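Local coordinates for fructokinase (Xylella fastidiosa Temecula1, PDB 3LJS), which probably transfers a phosphate group from ATP to fructose, as a sugar kinase of the PfkB family, at residues D114-V119 with D142-V148; F150-R154 with K186-A191; D16-Q20 with R309-F313; A88-F94 with F107-A113. All blocks are in the same frame, centred on the assembly; numbering follows the deposited sequence.

Interaction 1: D114-V119 with D142-V148; sequences DLLFRV and DADIAEV
V148 and I145, one turn apart on helix 143-158, are the two bumps that fit against the loop 114-119. V148 CG2 presses into the bend of the F117-R118 backbone, 3.5 Å from F117 O. V148 CG1 meets the F117 ring at its edge, 3.7 Å from F117 CD2. The I145 tip fills a hollow lined by carbonyl groups: CD1 lies 3.7 Å from both D114 O and F117 O. I145 CG2 instead touches L115 CD1.

R118 closes the outer side. Its chain bends at chi2 (-62°) and folds back over its own loop, where NH1 donates to L115 O and F117 O. D144 CB sits over one face of the guanidinium, 3.4 Å from R118 NH2. The D144 carboxylate makes a long salt bridge, R118 NH2 to D144 OD1 3.5 Å, with the two planes 75° apart. A water bridges R118 NH2, L115 O and D142 OD1. D142 OD2 caps the helix by accepting from I145 N at 2.8 Å.

Beyond the contact, F10, F122 and H121 meet the F117 ring edge-to-face. L116 and F117 touch M58 and V56 of strand 53-60, so this part of the loop sits between the large sheet and helix 143-158.

Interaction 2: F150-R154 with K186-A191; sequences FEGMR and KGLSLA
The F150 ring receives the alkyl chain of K186 over one face, where helices 143-158 and 181-189 meet. K186 CD stands 3.9 Å from the F150 ring centroid and 18° off the ring normal, a CH-pi contact. The K186 chain is extended all the way, with CG anti to the backbone N (chi1 -178°), and this carries its methylenes across the ring. G187 has no side chain, and the ring comes close to its backbone: F150 CE1 is 3.7 Å from G187 N.

L190 enters between F150 and R154. Its CD1 touches F150 CB at 4.0 Å, and its CD2 touches R154 CG. The selenomethionine M153 bends at chi3 (96°) and brings its CE methyl to 3.4 Å from G187 O. The same methyl packs on A191 CB.

The second shell holds the charged ends. R154 NH1 and K186 NZ are 4.0 Å apart, and a water accepts from both, which probably eases the repulsion between like charges. E151 fixes the guanidinium on its own helix: E151 OE1 accepts from R154 NH2 at 2.9 Å and, in a longer bond, from R154 NE, both in the guanidinium plane. E147 forms a further salt bridge with R154 NH2. On the other helix, S189 OG donates to K186 O.

Farther in, M153 rests on V163 and F165 of strand 162-166. L188 and A191 also touch F165, so both helices pack against the large central sheet at strand 162-166.

Interaction 3: D16-Q20 with R309-F313; sequences DMLAQ and RQGAF
L18 lies on strand 14-19 of the small four-stranded sheet, the lid typical of PfkB sugar kinases, and packs against the loop 309-313. This is the tight part of the contact. L18 CD2 comes to 3.3 Å from R309 O, and L18 CB lies 3.6 Å from Q310 NE2. The Q310 chain runs extended beyond CG (chi2 173°), which brings its amide against L18 CB and beside the A19 backbone. L18 CD1 approaches A312 CB less closely, at 4.3 Å. D16 and L18 alternate with M17 along the strand, so both reach the loop while M17 turns to the second subunit and packs on its M17.

The looser side is around Q20 and R309, whose partly exposed side chains lie near each other. R309 also packs on P28 of the second subunit. D16 and L18 make backbone hydrogen bonds with C34 and L32 of strand 30-36, respectively. Q310 also touches V95 of strand 92-97, so the loop spans two strands of the lid. At the D16 end, the nearest approach is from carboxylate oxygen to methyl, D16 OD2 to A312 CB at 3.4 Å.

Interaction 4: A88-F94 with F107-A113; sequences AKTALAF and FYRPPAA
F94 and Y108 bring their rings together obliquely, with centroids 5.6 Å apart and planes at 68°. Their closest atoms are F94 CE2 and Y108 CE2. L92 O lies at the edge of the Y108 ring, near its plane. The F107 ring is touched obliquely by the A93 methyl, A93 CB to F107 CE1 3.5 Å. A93 and F107 form a non-hydrogen-bonded antiparallel pair, with their side chains on one face of the sheet; L92 and Y108 point to the other. At the R109 guanidinium the A91 methyl lies toward the edge. R109 runs extended from CG to NE, with CG anti to the backbone N (chi1 -172°), and A91 CB packs along this stem, nearest CD. The R109 guanidinium forms a salt bridge with D114.

The backbones are fastened at two places. Y108 N donates to L92 O at 2.9 Å. Farther along, A113 N donates to K89 O at 2.8 Å. Between them A91 CB meets A112 CB at 3.6 Å.

Y108 OH bonds to T90 O of the second subunit, and F94 packs edge-to-face with F64 of that subunit. Strands 92-97 and 103-108 form a beta hairpin in the small lid sheet, characteristic of dimeric PfkB kinases whose lids face each other.

From the N terminus, interaction 3 opens first at 16-20 and closes last at 309-313, so its loop encloses the other three. It ties the lid to the loop before strand 313-315. Within it, interactions 4, 1 and 2 follow in series, each closing before the next opens. Interaction 4 joins the two strands of the lid hairpin and the segments flanking them. It meets interaction 3 through neighbouring strands 14-19 and 92-97, and both touch the second subunit. Interaction 1 takes up the chain at once and ties the loop after the hairpin to helix 143-158. Interaction 2 ties that helix to helix 181-189. Interactions 2 and 3 lie on opposite sides of the chain's centre.

Interaction 1: D114-V119 with D142-V148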
loop_
_atom_site.group_PDB
_atom_site.type_symbol
_atom_site.label_atom_id
_atom_site.label_comp_id
_atom_site.label_asym_id
_atom_site.label_seq_id
_atom_site.Cartn_x
_atom_site.Cartn_y
_atom_site.Cartn_z
ATOM N N ASP B 114 -2.485 -4.391 -11.808
ATOM C CA ASP B 114 -2.011 -4.211 -13.183
ATOM C C ASP B 114 -1.146 -5.360 -13.702
ATOM O O ASP B 114 -1.062 -5.585 -14.912
ATOM C CB ASP B 114 -1.258 -2.876 -13.332
ATOM C CG ASP B 114 0.145 -2.923 -12.761
ATOM O OD1 ASP B 114 0.322 -2.680 -11.544
ATOM O OD2 ASP B 114 1.082 -3.207 -13.536
ATOM N N LEU B 115 -0.515 -6.089 -12.786
ATOM C CA LEU B 115 0.341 -7.221 -13.149
ATOM C C LEU B 115 -0.445 -8.462 -13.578
ATOM O O LEU B 115 0.129 -9.404 -14.122
ATOM C CB LEU B 115 1.227 -7.616 -11.963
ATOM C CG LEU B 115 2.645 -7.075 -11.759
ATOM C CD1 LEU B 115 3.080 -6.205 -12.910
ATOM C CD2 LEU B 115 2.694 -6.327 -10.448
ATOM N N LEU B 116 -1.751 -8.461 -13.338
ATOM C CA LEU B 116 -2.583 -9.620 -13.656
ATOM C C LEU B 116 -3.290 -9.594 -15.006
ATOM O O LEU B 116 -4.081 -10.486 -15.314
ATOM C CB LEU B 116 -3.603 -9.833 -12.533
ATOM C CG LEU B 116 -3.232 -10.748 -11.353
ATOM C CD1 LEU B 116 -1.737 -10.887 -11.192
ATOM C CD2 LEU B 116 -3.871 -10.196 -10.091
ATOM N N PHE B 117 -3.014 -8.576 -15.814
ATOM C CA PHE B 117 -3.622 -8.493 -17.137
ATOM C C PHE B 117 -3.036 -9.650 -17.952
ATOM O O PHE B 117 -1.830 -9.874 -17.934
ATOM C CB PHE B 117 -3.262 -7.161 -17.806
ATOM C CG PHE B 117 -4.035 -6.881 -19.068
ATOM C CD1 PHE B 117 -5.111 -5.995 -19.058
ATOM C CD2 PHE B 117 -3.687 -7.498 -20.268
ATOM C CE1 PHE B 117 -5.829 -5.723 -20.228
ATOM C CE2 PHE B 117 -4.399 -7.235 -21.443
ATOM C CZ PHE B 117 -5.471 -6.345 -21.422
ATOM N N ARG B 118 -3.884 -10.394 -18.652
ATOM C CA ARG B 118 -3.408 -11.513 -19.462
ATOM C C ARG B 118 -3.866 -11.341 -20.903
ATOM O O ARG B 118 -4.773 -10.555 -21.179
ATOM C CB ARG B 118 -3.909 -12.849 -18.886
ATOM C CG ARG B 118 -3.259 -13.219 -17.541
ATOM C CD ARG B 118 -1.742 -13.405 -17.677
ATOM N NE ARG B 118 -1.080 -13.615 -16.387
ATOM C CZ ARG B 118 -0.482 -12.664 -15.671
ATOM N NH1 ARG B 118 -0.437 -11.405 -16.108
ATOM N NH2 ARG B 118 0.061 -12.970 -14.498
ATOM N N VAL B 119 -3.237 -12.070 -21.820
ATOM C CA VAL B 119 -3.569 -11.956 -23.236
ATOM C C VAL B 119 -5.061 -12.067 -23.523
ATOM O O VAL B 119 -5.575 -11.401 -24.421
ATOM C CB VAL B 119 -2.796 -13.001 -24.071
ATOM C CG1 VAL B 119 -3.242 -12.942 -25.525
ATOM C CG2 VAL B 119 -1.299 -12.718 -23.978
ATOM N N ASP B 142 7.789 -9.029 -14.490
ATOM C CA ASP B 142 7.729 -10.460 -14.201
ATOM C C ASP B 142 7.467 -11.157 -15.535
ATOM O O ASP B 142 6.996 -10.523 -16.485
ATOM C CB ASP B 142 6.670 -10.788 -13.121
ATOM C CG ASP B 142 5.260 -10.932 -13.665
ATOM O OD1 ASP B 142 4.317 -10.693 -12.879
ATOM O OD2 ASP B 142 5.074 -11.302 -14.842
ATOM N N ALA B 143 7.792 -12.445 -15.613
ATOM C CA ALA B 143 7.642 -13.217 -16.845
ATOM C C ALA B 143 6.274 -13.179 -17.513
ATOM O O ALA B 143 6.184 -13.016 -18.732
ATOM C CB ALA B 143 8.052 -14.674 -16.598
ATOM N N ASP B 144 5.215 -13.342 -16.729
ATOM C CA ASP B 144 3.861 -13.350 -17.274
ATOM C C ASP B 144 3.421 -12.027 -17.899
ATOM O O ASP B 144 2.946 -11.997 -19.035
ATOM C CB ASP B 144 2.857 -13.753 -16.190
ATOM C CG ASP B 144 2.980 -15.217 -15.788
ATOM O OD1 ASP B 144 2.249 -15.637 -14.869
ATOM O OD2 ASP B 144 3.796 -15.949 -16.388
ATOM N N ILE B 145 3.570 -10.932 -17.163
ATOM C CA ILE B 145 3.158 -9.640 -17.688
ATOM C C ILE B 145 4.035 -9.227 -18.878
ATOM O O ILE B 145 3.556 -8.606 -19.828
ATOM C CB ILE B 145 3.173 -8.559 -16.574
ATOM C CG1 ILE B 145 2.416 -7.316 -17.048
ATOM C CG2 ILE B 145 4.602 -8.220 -16.181
ATOM C CD1 ILE B 145 0.934 -7.568 -17.320
ATOM N N ALA B 146 5.312 -9.591 -18.842
ATOM C CA ALA B 146 6.220 -9.264 -19.939
ATOM C C ALA B 146 5.753 -9.914 -21.241
ATOM O O ALA B 146 5.730 -9.272 -22.292
ATOM C CB ALA B 146 7.634 -9.726 -19.609
ATOM N N GLU B 147 5.384 -11.191 -21.170
ATOM C CA GLU B 147 4.920 -11.909 -22.351
ATOM C C GLU B 147 3.645 -11.270 -22.888
ATOM O O GLU B 147 3.439 -11.204 -24.099
ATOM C CB GLU B 147 4.669 -13.387 -22.025
ATOM C CG GLU B 147 3.951 -14.146 -23.144
ATOM C CD GLU B 147 4.730 -14.176 -24.456
ATOM O OE1 GLU B 147 4.115 -14.495 -25.497
ATOM O OE2 GLU B 147 5.950 -13.897 -24.451
ATOM N N VAL B 148 2.787 -10.807 -21.985
ATOM C CA VAL B 148 1.544 -10.147 -22.383
ATOM C C VAL B 148 1.885 -8.855 -23.144
ATOM O O VAL B 148 1.266 -8.536 -24.165
ATOM C CB VAL B 148 0.677 -9.809 -21.143
ATOM C CG1 VAL B 148 -0.479 -8.903 -21.538
ATOM C CG2 VAL B 148 0.137 -11.104 -20.515
HETATM O O HOH W 1 1.862 -11.215 -12.983
#

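Interaction 2: F150-R154 with K186-A191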
loop_
_atom_site.group_PDB
_atom_site.type_symbol
_atom_site.label_atom_id
_atom_site.label_comp_id
_atom_site.label_asym_id
_atom_site.label_seq_id
_atom_site.Cartn_x
_atom_site.Cartn_y
_atom_site.Cartn_z
ATOM N N PHE B 150 4.714 -8.208 -24.799
ATOM C CA PHE B 150 5.297 -8.553 -26.090
ATOM C C PHE B 150 4.205 -8.956 -27.079
ATOM O O PHE B 150 4.228 -8.538 -28.235
ATOM C CB PHE B 150 6.313 -9.693 -25.952
ATOM C CG PHE B 150 7.451 -9.393 -25.009
ATOM C CD1 PHE B 150 8.045 -8.133 -24.980
ATOM C CD2 PHE B 150 7.959 -10.389 -24.177
ATOM C CE1 PHE B 150 9.131 -7.866 -24.138
ATOM C CE2 PHE B 150 9.046 -10.135 -23.330
ATOM C CZ PHE B 150 9.632 -8.873 -23.312
ATOM N N GLU B 151 3.245 -9.758 -26.617
ATOM C CA GLU B 151 2.148 -10.208 -27.467
ATOM C C GLU B 151 1.327 -9.016 -27.941
ATOM O O GLU B 151 0.875 -8.976 -29.086
ATOM C CB GLU B 151 1.257 -11.199 -26.707
ATOM C CG GLU B 151 0.103 -11.790 -27.515
ATOM C CD GLU B 151 0.544 -12.473 -28.816
ATOM O OE1 GLU B 151 1.700 -12.940 -28.903
ATOM O OE2 GLU B 151 -0.282 -12.555 -29.754
ATOM N N GLY B 152 1.130 -8.046 -27.052
ATOM C CA GLY B 152 0.392 -6.858 -27.431
ATOM C C GLY B 152 1.135 -6.100 -28.522
ATOM O O GLY B 152 0.526 -5.604 -29.474
HETATM N N MSE B 153 2.455 -6.005 -28.388
HETATM C CA MSE B 153 3.264 -5.309 -29.381
HETATM C C MSE B 153 3.236 -6.051 -30.717
HETATM O O MSE B 153 3.179 -5.423 -31.776
HETATM C CB MSE B 153 4.710 -5.172 -28.896
HETATM C CG MSE B 153 4.880 -4.320 -27.642
HETATM SE SE MSE B 153 6.719 -4.334 -26.979
HETATM C CE MSE B 153 7.370 -2.708 -27.790
ATOM N N ARG B 154 3.273 -7.384 -30.672
ATOM C CA ARG B 154 3.241 -8.178 -31.899
ATOM C C ARG B 154 1.870 -8.099 -32.567
ATOM O O ARG B 154 1.759 -8.047 -33.795
ATOM C CB ARG B 154 3.593 -9.646 -31.609
ATOM C CG ARG B 154 5.059 -9.872 -31.239
ATOM C CD ARG B 154 5.384 -11.359 -31.058
ATOM N NE ARG B 154 4.621 -11.965 -29.970
ATOM C CZ ARG B 154 5.155 -12.418 -28.839
ATOM N NH1 ARG B 154 6.466 -12.340 -28.641
ATOM N NH2 ARG B 154 4.375 -12.947 -27.902
ATOM N N LYS B 186 14.290 -7.375 -25.887
ATOM C CA LYS B 186 13.214 -7.969 -26.666
ATOM C C LYS B 186 12.148 -6.924 -26.976
ATOM O O LYS B 186 11.657 -6.836 -28.106
ATOM C CB LYS B 186 12.578 -9.143 -25.923
ATOM C CG LYS B 186 11.475 -9.810 -26.726
ATOM C CD LYS B 186 11.141 -11.189 -26.193
ATOM C CE LYS B 186 10.112 -11.882 -27.080
ATOM N NZ LYS B 186 9.837 -13.273 -26.616
ATOM N N GLY B 187 11.786 -6.134 -25.972
ATOM C CA GLY B 187 10.791 -5.100 -26.188
ATOM C C GLY B 187 11.299 -4.123 -27.234
ATOM O O GLY B 187 10.564 -3.720 -28.144
ATOM N N LEU B 188 12.572 -3.759 -27.109
ATOM C CA LEU B 188 13.212 -2.831 -28.035
ATOM C C LEU B 188 13.218 -3.334 -29.474
ATOM O O LEU B 188 13.114 -2.541 -30.410
ATOM C CB LEU B 188 14.650 -2.554 -27.584
ATOM C CG LEU B 188 14.779 -1.678 -26.333
ATOM C CD1 LEU B 188 16.211 -1.725 -25.794
ATOM C CD2 LEU B 188 14.382 -0.249 -26.692
ATOM N N SER B 189 13.340 -4.645 -29.654
ATOM C CA SER B 189 13.365 -5.219 -30.997
ATOM C C SER B 189 11.982 -5.244 -31.646
ATOM O O SER B 189 11.865 -5.399 -32.858
ATOM C CB SER B 189 13.909 -6.649 -30.956
ATOM O OG SER B 189 12.967 -7.520 -30.350
ATOM N N LEU B 190 10.940 -5.089 -30.837
ATOM C CA LEU B 190 9.569 -5.130 -31.341
ATOM C C LEU B 190 8.932 -3.766 -31.579
ATOM O O LEU B 190 7.796 -3.684 -32.049
ATOM C CB LEU B 190 8.688 -5.914 -30.366
ATOM C CG LEU B 190 8.991 -7.405 -30.208
ATOM C CD1 LEU B 190 8.194 -7.969 -29.033
ATOM C CD2 LEU B 190 8.645 -8.139 -31.508
ATOM N N ALA B 191 9.658 -2.700 -31.271
ATOM C CA ALA B 191 9.113 -1.355 -31.416
ATOM C C ALA B 191 9.576 -0.580 -32.644
ATOM O O ALA B 191 10.716 -0.699 -33.067
ATOM C CB ALA B 191 9.417 -0.541 -30.152
HETATM O O HOH W 2 5.865 -5.665 -32.736
HETATM O O HOH W 3 7.416 -14.093 -26.665
#

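Interaction 3: D16-Q20 with R309-F313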
loop_
_atom_site.group_PDB
_atom_site.type_symbol
_atom_site.label_atom_id
_atom_site.label_comp_id
_atom_site.label_asym_id
_atom_site.label_seq_id
_atom_site.Cartn_x
_atom_site.Cartn_y
_atom_site.Cartn_z
ATOM N N ASP B 16 -0.056 7.493 -7.104
ATOM C CA ASP B 16 1.174 8.086 -6.599
ATOM C C ASP B 16 0.733 8.749 -5.298
ATOM O O ASP B 16 -0.137 9.625 -5.318
ATOM C CB ASP B 16 1.727 9.167 -7.541
ATOM C CG ASP B 16 2.315 8.599 -8.827
ATOM O OD1 ASP B 16 3.012 7.567 -8.770
ATOM O OD2 ASP B 16 2.096 9.204 -9.897
HETATM N N MSE B 17 1.302 8.316 -4.176
HETATM C CA MSE B 17 0.969 8.887 -2.872
HETATM C C MSE B 17 2.092 9.845 -2.486
HETATM O O MSE B 17 3.176 9.419 -2.085
HETATM C CB MSE B 17 0.827 7.782 -1.823
HETATM C CG MSE B 17 -0.420 6.933 -1.979
HETATM SE SE MSE B 17 -2.044 7.886 -1.514
HETATM C CE MSE B 17 -2.076 7.482 0.365
ATOM N N LEU B 18 1.812 11.139 -2.613
ATOM C CA LEU B 18 2.781 12.195 -2.343
ATOM C C LEU B 18 2.885 12.609 -0.882
ATOM O O LEU B 18 1.988 13.253 -0.343
ATOM C CB LEU B 18 2.442 13.420 -3.200
ATOM C CG LEU B 18 2.801 13.401 -4.694
ATOM C CD1 LEU B 18 2.537 12.046 -5.311
ATOM C CD2 LEU B 18 2.006 14.488 -5.406
ATOM N N ALA B 19 3.994 12.248 -0.248
ATOM C CA ALA B 19 4.215 12.587 1.151
ATOM C C ALA B 19 4.417 14.089 1.288
ATOM O O ALA B 19 5.262 14.668 0.607
ATOM C CB ALA B 19 5.439 11.848 1.687
ATOM N N GLN B 20 3.636 14.712 2.165
ATOM C CA GLN B 20 3.745 16.146 2.397
ATOM C C GLN B 20 4.670 16.413 3.576
ATOM O O GLN B 20 4.782 15.594 4.489
ATOM C CB GLN B 20 2.371 16.753 2.690
ATOM C CG GLN B 20 1.375 16.630 1.553
ATOM C CD GLN B 20 1.984 16.984 0.215
ATOM O OE1 GLN B 20 2.584 16.137 -0.449
ATOM N NE2 GLN B 20 1.847 18.244 -0.185
ATOM N N ARG B 309 4.141 17.553 -9.661
ATOM C CA ARG B 309 4.332 17.798 -8.233
ATOM C C ARG B 309 4.974 16.530 -7.664
ATOM O O ARG B 309 4.307 15.504 -7.539
ATOM C CB ARG B 309 2.986 18.058 -7.543
ATOM C CG ARG B 309 3.080 19.123 -6.460
ATOM C CD ARG B 309 2.353 18.751 -5.172
ATOM N NE ARG B 309 0.911 18.970 -5.233
ATOM C CZ ARG B 309 0.191 19.428 -4.211
ATOM N NH1 ARG B 309 0.785 19.715 -3.058
ATOM N NH2 ARG B 309 -1.118 19.594 -4.336
ATOM N N GLN B 310 6.260 16.600 -7.322
ATOM C CA GLN B 310 6.978 15.432 -6.805
ATOM C C GLN B 310 6.772 14.329 -7.836
ATOM O O GLN B 310 6.475 13.184 -7.489
ATOM C CB GLN B 310 6.395 14.977 -5.462
ATOM C CG GLN B 310 6.437 16.023 -4.362
ATOM C CD GLN B 310 5.704 15.577 -3.109
ATOM O OE1 GLN B 310 6.126 14.642 -2.422
ATOM N NE2 GLN B 310 4.596 16.245 -2.807
ATOM N N GLY B 311 6.940 14.675 -9.109
ATOM C CA GLY B 311 6.697 13.699 -10.153
ATOM C C GLY B 311 5.183 13.653 -10.184
ATOM O O GLY B 311 4.549 14.418 -9.466
ATOM N N ALA B 312 4.577 12.787 -10.981
ATOM C CA ALA B 312 3.116 12.747 -11.013
ATOM C C ALA B 312 2.577 14.052 -11.589
ATOM O O ALA B 312 2.817 15.136 -11.052
ATOM C CB ALA B 312 2.558 12.530 -9.605
ATOM N N PHE B 313 1.833 13.934 -12.680
ATOM C CA PHE B 313 1.267 15.089 -13.361
ATOM C C PHE B 313 -0.018 15.605 -12.725
ATOM O O PHE B 313 -0.938 14.837 -12.440
ATOM C CB PHE B 313 1.029 14.729 -14.828
ATOM C CG PHE B 313 2.296 14.442 -15.585
ATOM C CD1 PHE B 313 2.899 15.430 -16.362
ATOM C CD2 PHE B 313 2.912 13.201 -15.489
ATOM C CE1 PHE B 313 4.097 15.182 -17.028
ATOM C CE2 PHE B 313 4.108 12.943 -16.150
ATOM C CZ PHE B 313 4.703 13.937 -16.924
#

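Interaction 4: A88-F94 with F107-A113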
loop_
_atom_site.group_PDB
_atom_site.type_symbol
_atom_site.label_atom_id
_atom_site.label_comp_id
_atom_site.label_asym_id
_atom_site.label_seq_id
_atom_site.Cartn_x
_atom_site.Cartn_y
_atom_site.Cartn_z
ATOM N N ALA B 88 -5.912 -8.707 -6.467
ATOM C CA ALA B 88 -4.828 -7.891 -5.946
ATOM C C ALA B 88 -5.259 -6.434 -5.909
ATOM O O ALA B 88 -6.207 -6.028 -6.590
ATOM C CB ALA B 88 -3.576 -8.056 -6.808
ATOM N N LYS B 89 -4.556 -5.652 -5.103
ATOM C CA LYS B 89 -4.858 -4.239 -4.949
ATOM C C LYS B 89 -4.182 -3.393 -6.017
ATOM O O LYS B 89 -3.227 -3.825 -6.672
ATOM C CB LYS B 89 -4.385 -3.753 -3.577
ATOM C CG LYS B 89 -4.976 -4.503 -2.391
ATOM C CD LYS B 89 -6.447 -4.191 -2.230
ATOM C CE LYS B 89 -7.020 -4.829 -0.976
ATOM N NZ LYS B 89 -8.479 -4.549 -0.866
ATOM N N THR B 90 -4.691 -2.179 -6.182
ATOM C CA THR B 90 -4.122 -1.229 -7.121
ATOM C C THR B 90 -2.749 -0.883 -6.552
ATOM O O THR B 90 -2.613 -0.627 -5.354
ATOM C CB THR B 90 -4.970 0.052 -7.183
ATOM O OG1 THR B 90 -6.292 -0.279 -7.626
ATOM C CG2 THR B 90 -4.345 1.063 -8.128
ATOM N N ALA B 91 -1.732 -0.891 -7.401
ATOM C CA ALA B 91 -0.383 -0.575 -6.956
ATOM C C ALA B 91 -0.296 0.844 -6.407
ATOM O O ALA B 91 -1.011 1.750 -6.855
ATOM C CB ALA B 91 0.600 -0.739 -8.112
ATOM N N LEU B 92 0.599 1.032 -5.441
ATOM C CA LEU B 92 0.816 2.334 -4.829
ATOM C C LEU B 92 2.289 2.687 -4.939
ATOM O O LEU B 92 3.161 1.830 -4.774
ATOM C CB LEU B 92 0.424 2.320 -3.344
ATOM C CG LEU B 92 -1.002 1.939 -2.952
ATOM C CD1 LEU B 92 -1.102 1.920 -1.421
ATOM C CD2 LEU B 92 -2.000 2.925 -3.549
ATOM N N ALA B 93 2.560 3.952 -5.226
ATOM C CA ALA B 93 3.924 4.440 -5.334
ATOM C C ALA B 93 4.040 5.618 -4.376
ATOM O O ALA B 93 3.545 6.710 -4.658
ATOM C CB ALA B 93 4.216 4.891 -6.765
ATOM N N PHE B 94 4.666 5.387 -3.228
ATOM C CA PHE B 94 4.838 6.440 -2.239
ATOM C C PHE B 94 6.068 7.267 -2.585
ATOM O O PHE B 94 7.149 6.724 -2.817
ATOM C CB PHE B 94 4.973 5.830 -0.840
ATOM C CG PHE B 94 3.665 5.400 -0.243
ATOM C CD1 PHE B 94 2.872 6.310 0.446
ATOM C CD2 PHE B 94 3.207 4.096 -0.399
ATOM C CE1 PHE B 94 1.641 5.936 0.970
ATOM C CE2 PHE B 94 1.979 3.705 0.117
ATOM C CZ PHE B 94 1.188 4.632 0.807
ATOM N N PHE B 107 7.376 1.355 -3.259
ATOM C CA PHE B 107 6.310 0.749 -4.044
ATOM C C PHE B 107 5.620 -0.445 -3.404
ATOM O O PHE B 107 6.261 -1.289 -2.775
ATOM C CB PHE B 107 6.859 0.283 -5.396
ATOM C CG PHE B 107 7.404 1.385 -6.253
ATOM C CD1 PHE B 107 6.551 2.193 -6.994
ATOM C CD2 PHE B 107 8.775 1.604 -6.333
ATOM C CE1 PHE B 107 7.055 3.208 -7.809
ATOM C CE2 PHE B 107 9.291 2.615 -7.143
ATOM C CZ PHE B 107 8.425 3.418 -7.883
ATOM N N TYR B 108 4.303 -0.507 -3.570
ATOM C CA TYR B 108 3.528 -1.641 -3.101
ATOM C C TYR B 108 3.161 -2.312 -4.420
ATOM O O TYR B 108 2.039 -2.164 -4.923
ATOM C CB TYR B 108 2.282 -1.182 -2.325
ATOM C CG TYR B 108 2.604 -0.842 -0.883
ATOM C CD1 TYR B 108 2.244 -1.705 0.157
ATOM C CD2 TYR B 108 3.369 0.282 -0.570
ATOM C CE1 TYR B 108 2.649 -1.455 1.474
ATOM C CE2 TYR B 108 3.781 0.539 0.741
ATOM C CZ TYR B 108 3.422 -0.339 1.754
ATOM O OH TYR B 108 3.881 -0.122 3.031
ATOM N N ARG B 109 4.128 -3.030 -4.997
ATOM C CA ARG B 109 3.883 -3.675 -6.276
ATOM C C ARG B 109 4.495 -5.035 -6.630
ATOM O O ARG B 109 4.329 -5.489 -7.760
ATOM C CB ARG B 109 4.181 -2.685 -7.410
ATOM C CG ARG B 109 3.781 -3.187 -8.795
ATOM C CD ARG B 109 3.843 -2.070 -9.806
ATOM N NE ARG B 109 3.395 -2.479 -11.130
ATOM C CZ ARG B 109 4.172 -3.040 -12.050
ATOM N NH1 ARG B 109 5.454 -3.277 -11.798
ATOM N NH2 ARG B 109 3.673 -3.327 -13.246
ATOM N N PRO B 110 5.241 -5.695 -5.724
ATOM C CA PRO B 110 5.676 -6.970 -6.308
ATOM C C PRO B 110 4.357 -7.580 -6.805
ATOM O O PRO B 110 4.303 -8.137 -7.902
ATOM C CB PRO B 110 6.279 -7.708 -5.117
ATOM C CG PRO B 110 6.884 -6.577 -4.313
ATOM C CD PRO B 110 5.804 -5.498 -4.372
ATOM N N PRO B 111 3.277 -7.477 -5.989
ATOM C CA PRO B 111 1.941 -7.982 -6.336
ATOM C C PRO B 111 1.039 -6.751 -6.514
ATOM O O PRO B 111 1.087 -5.821 -5.705
ATOM C CB PRO B 111 1.556 -8.796 -5.116
ATOM C CG PRO B 111 2.064 -7.949 -4.013
ATOM C CD PRO B 111 3.412 -7.423 -4.519
ATOM N N ALA B 112 0.242 -6.732 -7.577
ATOM C CA ALA B 112 -0.657 -5.615 -7.843
ATOM C C ALA B 112 -1.616 -5.963 -8.979
ATOM O O ALA B 112 -1.337 -6.838 -9.800
ATOM C CB ALA B 112 0.143 -4.359 -8.193
ATOM N N ALA B 113 -2.740 -5.263 -9.028
ATOM C CA ALA B 113 -3.747 -5.515 -10.044
ATOM C C ALA B 113 -3.249 -5.433 -11.486
ATOM O O ALA B 113 -3.551 -6.313 -12.298
ATOM C CB ALA B 113 -4.917 -4.560 -9.851
#